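Local coordinates for protein putative histidinol-phosphate aminotransferase (Erwinia carotovora atroseptica, PDB 3LY1) that binds pyridoxal 5'-phosphate and probably acts as an aminotransferase, possibly on histidinol phosphate, at residues E79-A84 with I206-F211; L95-L100 with D104-A109. All blocks are in the same frame, centred on the assembly; numbering follows the deposited sequence. Where two conformers were deposited one is given.

Interaction 1: E79-A84 with I206-F211; sequences EGIRAA and ILLKTF. With PLP (pyridoxal-5'-phosphate), chain E.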
loop_
_atom_site.group_PDB
_atom_site.type_symbol
_atom_site.label_atom_id
_atom_site.label_comp_id
_atom_site.label_asym_id
_atom_site.label_seq_id
_atom_site.Cartn_x
_atom_site.Cartn_y
_atom_site.Cartn_z
ATOM N N GLU A 79 0.483 -6.525 -3.449
ATOM C CA GLU A 79 1.079 -6.554 -2.111
ATOM C C GLU A 79 0.872 -7.874 -1.384
ATOM O O GLU A 79 1.751 -8.310 -0.645
ATOM C CB GLU A 79 0.657 -5.355 -1.251
ATOM C CG GLU A 79 1.244 -4.000 -1.726
ATOM C CD GLU A 79 2.764 -3.852 -1.601
ATOM O OE1 GLU A 79 3.490 -4.753 -1.094
ATOM O OE2 GLU A 79 3.264 -2.761 -2.006
ATOM N N GLY A 80 -0.221 -8.549 -1.685
ATOM C CA GLY A 80 -0.466 -9.931 -1.227
ATOM C C GLY A 80 0.507 -10.955 -1.744
ATOM O O GLY A 80 1.001 -11.789 -0.974
ATOM N N ILE A 81 0.861 -10.849 -3.026
ATOM C CA ILE A 81 1.823 -11.759 -3.618
ATOM C C ILE A 81 3.174 -11.553 -2.956
ATOM O O ILE A 81 3.820 -12.522 -2.551
ATOM C CB ILE A 81 1.971 -11.563 -5.147
ATOM C CG1 ILE A 81 0.631 -11.789 -5.848
ATOM C CG2 ILE A 81 3.098 -12.493 -5.673
ATOM C CD1 ILE A 81 0.510 -11.188 -7.304
ATOM N N ARG A 82 3.586 -10.291 -2.832
ATOM C CA ARG A 82 4.825 -9.946 -2.125
ATOM C C ARG A 82 4.865 -10.499 -0.709
ATOM O O ARG A 82 5.800 -11.192 -0.338
ATOM C CB ARG A 82 5.098 -8.432 -2.123
ATOM C CG ARG A 82 6.509 -8.127 -1.562
ATOM C CD ARG A 82 6.768 -6.627 -1.321
ATOM N NE ARG A 82 5.698 -6.066 -0.523
ATOM C CZ ARG A 82 5.533 -6.266 0.773
ATOM N NH1 ARG A 82 6.381 -7.025 1.497
ATOM N NH2 ARG A 82 4.491 -5.743 1.353
ATOM N N ALA A 83 3.831 -10.242 0.069
ATOM C CA ALA A 83 3.788 -10.664 1.455
ATOM C C ALA A 83 3.791 -12.189 1.606
ATOM O O ALA A 83 4.487 -12.719 2.489
ATOM C CB ALA A 83 2.580 -10.073 2.163
ATOM N N ALA A 84 3.047 -12.871 0.727
ATOM C CA ALA A 84 2.995 -14.316 0.713
ATOM C C ALA A 84 4.372 -14.872 0.455
ATOM O O ALA A 84 4.812 -15.765 1.176
ATOM C CB ALA A 84 1.980 -14.839 -0.307
ATOM N N ILE A 206 -2.891 -20.161 0.397
ATOM C CA ILE A 206 -3.148 -18.706 0.386
ATOM C C ILE A 206 -3.949 -18.403 -0.907
ATOM O O ILE A 206 -3.494 -18.655 -2.030
ATOM C CB ILE A 206 -1.779 -17.890 0.443
ATOM C CG1 ILE A 206 -1.001 -18.204 1.727
ATOM C CG2 ILE A 206 -1.982 -16.371 0.255
ATOM C CD1 ILE A 206 0.592 -17.910 1.647
ATOM N N LEU A 207 -5.165 -17.919 -0.728
ATOM C CA LEU A 207 -5.981 -17.399 -1.807
ATOM C C LEU A 207 -5.793 -15.907 -1.861
ATOM O O LEU A 207 -5.933 -15.206 -0.846
ATOM C CB LEU A 207 -7.441 -17.704 -1.559
ATOM C CG LEU A 207 -8.503 -17.082 -2.454
ATOM C CD1 LEU A 207 -8.253 -17.440 -3.933
ATOM C CD2 LEU A 207 -9.861 -17.555 -1.992
ATOM N N LEU A 208 -5.504 -15.412 -3.043
ATOM C CA LEU A 208 -5.369 -13.976 -3.262
ATOM C C LEU A 208 -6.480 -13.520 -4.174
ATOM O O LEU A 208 -6.756 -14.159 -5.231
ATOM C CB LEU A 208 -4.033 -13.656 -3.884
ATOM C CG LEU A 208 -2.786 -13.961 -3.056
ATOM C CD1 LEU A 208 -1.604 -13.676 -3.886
ATOM C CD2 LEU A 208 -2.757 -13.202 -1.668
ATOM N N LYS A 209 -7.095 -12.412 -3.759
ATOM C CA LYS A 209 -8.154 -11.785 -4.523
ATOM C C LYS A 209 -7.979 -10.273 -4.534
ATOM O O LYS A 209 -7.195 -9.707 -3.762
ATOM C CB LYS A 209 -9.547 -12.222 -4.012
ATOM C CG LYS A 209 -9.933 -13.663 -4.497
ATOM C CD LYS A 209 -11.347 -14.100 -4.122
ATOM C CE LYS A 209 -12.400 -13.313 -4.920
ATOM N NZ LYS A 209 -12.498 -13.751 -6.363
ATOM N N THR A 210 -8.664 -9.619 -5.468
ATOM C CA THR A 210 -8.496 -8.183 -5.702
ATOM C C THR A 210 -9.838 -7.573 -6.095
ATOM O O THR A 210 -10.674 -8.272 -6.617
ATOM C CB THR A 210 -7.460 -7.901 -6.796
ATOM O OG1 THR A 210 -7.249 -6.480 -6.907
ATOM C CG2 THR A 210 -7.894 -8.492 -8.129
ATOM N N PHE A 211 -10.022 -6.277 -5.826
ATOM C CA PHE A 211 -11.157 -5.489 -6.341
ATOM C C PHE A 211 -10.849 -4.814 -7.708
ATOM O O PHE A 211 -11.655 -4.034 -8.234
ATOM C CB PHE A 211 -11.559 -4.440 -5.312
ATOM C CG PHE A 211 -12.348 -4.982 -4.145
ATOM C CD1 PHE A 211 -11.732 -5.587 -3.046
ATOM C CD2 PHE A 211 -13.711 -4.886 -4.146
ATOM C CE1 PHE A 211 -12.500 -6.072 -1.981
ATOM C CE2 PHE A 211 -14.486 -5.352 -3.072
ATOM C CZ PHE A 211 -13.879 -5.949 -1.993
HETATM N N1 PLP E . -2.704 -11.198 -10.029
HETATM C C2 PLP E . -2.883 -11.254 -11.396
HETATM C C2A PLP E . -3.024 -12.606 -12.051
HETATM C C3 PLP E . -2.892 -10.060 -12.118
HETATM O O3 PLP E . -3.049 -10.116 -13.465
HETATM C C4 PLP E . -2.722 -8.830 -11.445
HETATM C C4A PLP E . -2.859 -7.525 -12.188
HETATM O O4A PLP E . -2.204 -7.429 -13.212
HETATM C C5 PLP E . -2.530 -8.796 -10.059
HETATM C C6 PLP E . -2.512 -10.013 -9.377
HETATM C C5A PLP E . -2.328 -7.508 -9.292
HETATM O O4P PLP E . -3.439 -6.594 -9.349
HETATM P P PLP E . -3.766 -5.613 -8.134
HETATM O O1P PLP E . -2.534 -5.205 -7.389
HETATM O O2P PLP E . -4.719 -6.437 -7.309
HETATM O O3P PLP E . -4.456 -4.463 -8.849
#
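Ile81 and Leu208 make the tightest apolar contact between helix 79-84 and strand 206-210. CG1 of Ile81 lies 3.5 Å from CD1 of Leu208, and the two side chains cross at about a right angle. The other Leu208 branch packs on backbone: CD2 sits 4.0 Å from the carbonyl carbon of Gly80. Gly80 has no side chain, and this lets the leucine come right up to the helix. One helical turn on, the methyl CB of Ala84 rests 3.9 Å from CD1 of Ile206. All are buried.

The polar contacts lie elsewhere. Thr210 OG1 donates a hydrogen bond of 2.6 Å to phosphate oxygen O2P of PLP. The hydroxyl is anti to the backbone nitrogen (chi1 -175°), which turns it to the phosphate, and it also bonds Ser212 OG. Ile81 reaches the cofactor from the helix: its CD1 is 3.8 Å from C6 of the pyridine ring. The two segments thus each give one residue, Ile81 and Thr210, to the PLP pocket. Ser77 and Ser78, just before on the helix, also bind the cofactor.

Within the helix, Arg82 grips Glu79 side-on with two nitrogens in a salt bridge. Both reach one oxygen: Arg82 NE is 2.6 Å from Glu79 OE1. This pair faces the dimer interface, where Glu79 OE2 accepts a hydrogen bond from Ala240 N of the second subunit.

Helix 76-88 packs on one face of the central mixed sheet; its part 79-84 runs nearly antiparallel to strand 206-210 (159°). Such a seven-stranded sheet marks the large domain of fold type I PLP enzymes. Strand 205-210 lies between 174-179 and 223-226. Ile177 of the former touches both Ala84 and Leu208. Met235 of helix 229-235 touches both Ala84 and Ile206.

Interaction 2: L95-L100 with D104-A109; sequences LVIPEL and DGEHFA. With EDO (1,2-ethanediol), chain G.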
loop_
_atom_site.group_PDB
_atom_site.type_symbol
_atom_site.label_atom_id
_atom_site.label_comp_id
_atom_site.label_asym_id
_atom_site.label_seq_id
_atom_site.Cartn_x
_atom_site.Cartn_y
_atom_site.Cartn_z
ATOM N N LEU A 95 10.582 -21.650 -5.755
ATOM C CA LEU A 95 9.252 -21.297 -6.246
ATOM C C LEU A 95 9.003 -22.193 -7.463
ATOM O O LEU A 95 9.844 -22.245 -8.357
ATOM C CB LEU A 95 9.207 -19.825 -6.681
ATOM C CG LEU A 95 7.963 -19.379 -7.438
ATOM C CD1 LEU A 95 6.849 -19.248 -6.449
ATOM C CD2 LEU A 95 8.191 -18.047 -8.197
ATOM N N VAL A 96 7.865 -22.872 -7.483
ATOM C CA VAL A 96 7.453 -23.739 -8.601
ATOM C C VAL A 96 6.310 -23.043 -9.328
ATOM O O VAL A 96 5.276 -22.716 -8.720
ATOM C CB VAL A 96 7.031 -25.149 -8.135
ATOM C CG1 VAL A 96 6.535 -25.983 -9.327
ATOM C CG2 VAL A 96 8.218 -25.872 -7.458
ATOM N N ILE A 97 6.533 -22.769 -10.617
ATOM C CA ILE A 97 5.558 -22.044 -11.459
ATOM C C ILE A 97 5.541 -22.656 -12.869
ATOM O O ILE A 97 6.582 -23.240 -13.337
ATOM C CB ILE A 97 5.890 -20.524 -11.611
ATOM C CG1 ILE A 97 7.410 -20.259 -11.716
ATOM C CG2 ILE A 97 5.267 -19.678 -10.426
ATOM C CD1 ILE A 97 7.779 -18.833 -12.287
ATOM N N PRO A 98 4.424 -22.498 -13.563
ATOM C CA PRO A 98 4.350 -22.667 -15.018
ATOM C C PRO A 98 5.249 -21.639 -15.676
ATOM O O PRO A 98 5.425 -20.553 -15.127
ATOM C CB PRO A 98 2.871 -22.381 -15.349
ATOM C CG PRO A 98 2.151 -22.468 -14.049
ATOM C CD PRO A 98 3.135 -21.999 -13.027
ATOM N N GLU A 99 5.807 -21.972 -16.831
ATOM C CA GLU A 99 6.788 -21.117 -17.472
ATOM C C GLU A 99 6.136 -19.800 -17.911
ATOM O O GLU A 99 6.814 -18.760 -17.943
ATOM C CB GLU A 99 7.444 -21.827 -18.661
ATOM C CG GLU A 99 8.502 -20.999 -19.354
ATOM C CD GLU A 99 9.362 -21.800 -20.303
ATOM O OE1 GLU A 99 9.063 -22.998 -20.540
ATOM O OE2 GLU A 99 10.334 -21.209 -20.816
ATOM N N LEU A 100 4.849 -19.858 -18.249
ATOM C CA LEU A 100 4.089 -18.701 -18.779
ATOM C C LEU A 100 2.929 -18.356 -17.827
ATOM O O LEU A 100 1.850 -18.966 -17.853
ATOM C CB LEU A 100 3.531 -18.966 -20.182
ATOM C CG LEU A 100 2.797 -17.792 -20.907
ATOM C CD1 LEU A 100 3.820 -16.713 -21.321
ATOM C CD2 LEU A 100 1.984 -18.261 -22.136
ATOM N N ASP A 104 4.990 -11.611 -11.133
ATOM C CA ASP A 104 5.289 -11.098 -9.777
ATOM C C ASP A 104 5.789 -12.148 -8.830
ATOM O O ASP A 104 6.566 -11.838 -7.971
ATOM C CB ASP A 104 4.082 -10.420 -9.140
ATOM C CG ASP A 104 3.856 -9.002 -9.657
ATOM O OD1 ASP A 104 4.461 -8.611 -10.678
ATOM O OD2 ASP A 104 3.062 -8.273 -9.019
ATOM N N GLY A 105 5.320 -13.388 -8.945
ATOM C CA GLY A 105 5.816 -14.435 -8.079
ATOM C C GLY A 105 7.323 -14.643 -8.265
ATOM O O GLY A 105 8.080 -14.606 -7.300
ATOM N N GLU A 106 7.743 -14.850 -9.509
ATOM C CA GLU A 106 9.158 -14.994 -9.842
ATOM C C GLU A 106 10.007 -13.782 -9.351
ATOM O O GLU A 106 11.131 -13.948 -8.818
ATOM C CB GLU A 106 9.309 -15.220 -11.353
ATOM C CG GLU A 106 10.664 -14.976 -11.888
ATOM C CD GLU A 106 10.813 -15.384 -13.351
ATOM O OE1 GLU A 106 9.832 -15.350 -14.114
ATOM O OE2 GLU A 106 11.936 -15.709 -13.740
ATOM N N HIS A 107 9.478 -12.593 -9.588
ATOM C CA HIS A 107 10.115 -11.327 -9.228
ATOM C C HIS A 107 10.467 -11.278 -7.744
ATOM O O HIS A 107 11.632 -10.996 -7.386
ATOM C CB HIS A 107 9.192 -10.156 -9.614
ATOM C CG HIS A 107 9.653 -8.817 -9.126
ATOM N ND1 HIS A 107 10.563 -8.043 -9.810
ATOM C CD2 HIS A 107 9.276 -8.082 -8.044
ATOM C CE1 HIS A 107 10.776 -6.922 -9.139
ATOM N NE2 HIS A 107 10.007 -6.919 -8.067
ATOM N N PHE A 108 9.477 -11.528 -6.878
ATOM C CA PHE A 108 9.702 -11.502 -5.439
ATOM C C PHE A 108 10.494 -12.724 -4.993
ATOM O O PHE A 108 11.282 -12.661 -4.020
ATOM C CB PHE A 108 8.372 -11.344 -4.666
ATOM C CG PHE A 108 7.661 -10.039 -4.947
ATOM C CD1 PHE A 108 8.243 -8.821 -4.613
ATOM C CD2 PHE A 108 6.434 -10.024 -5.557
ATOM C CE1 PHE A 108 7.612 -7.628 -4.927
ATOM C CE2 PHE A 108 5.803 -8.825 -5.830
ATOM C CZ PHE A 108 6.408 -7.644 -5.515
ATOM N N ALA A 109 10.358 -13.836 -5.721
ATOM C CA ALA A 109 11.156 -15.023 -5.389
ATOM C C ALA A 109 12.649 -14.803 -5.613
ATOM O O ALA A 109 13.510 -15.210 -4.785
ATOM C CB ALA A 109 10.629 -16.292 -6.159
HETATM C C1 EDO G . 6.486 -16.053 -15.051
HETATM O O1 EDO G . 7.384 -15.685 -13.992
HETATM C C2 EDO G . 6.618 -15.209 -16.336
HETATM O O2 EDO G . 6.100 -15.948 -17.490
#
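Leu95 meets helix 104-109 through its CB and CD2. Its CG is anti to the backbone nitrogen (chi1 170°), and CD2 packs on the backbone of Gly105 and Glu106, 3.5 Å from the carbonyl carbon of Gly105. The same methyl is 3.6 Å from CB of Ala109.

Two residues on, Ile97 also points toward the helix. Its CD1 lies 4.0 Å from CB of Glu106, and the two side chains cross at about a right angle. Past the strand, Glu99 takes part through its backbone. Its carbonyl O accepts a hydrogen bond of 2.9 Å from O2 of a bound 1,2-ethanediol. The other end of the diol, O1, lies so close to Glu106 OE1 that a bond there is doubtful. The diol sits between the two segments and probably came from the crystallisation liquor.

Strand 94-98 and helix 104-111 begin a beta-alpha-beta unit that ends in strand 115-119. Lys118 of that last strand forms a salt bridge with Glu106 OE2. The chemistry is therefore split: an apolar seam joins helix to sheet, while the Glu106 carboxylate lies at its polar margin, its OE2 paired with Lys118.

The centres of interactions 1 and 2 are 14 Å apart. Both pack a helix on the same mixed seven-stranded sheet, and both belong to the pyridoxal-phosphate-dependent aminotransferase family region. Along the chain, interaction 2 is nested inside the long loop closed by interaction 1, and strand 94-98 directly follows helix 76-88. Helices 76-88 and 104-111 touch: Arg82 CG is 3.6 Å from Phe108 CE1, and Ile81 packs on Asp104 and Gly105. Ile81 thus links the cofactor pocket to the second helix. Both contacts also reach the second subunit, so the same layer of helices joins the sheet to the dimer interface.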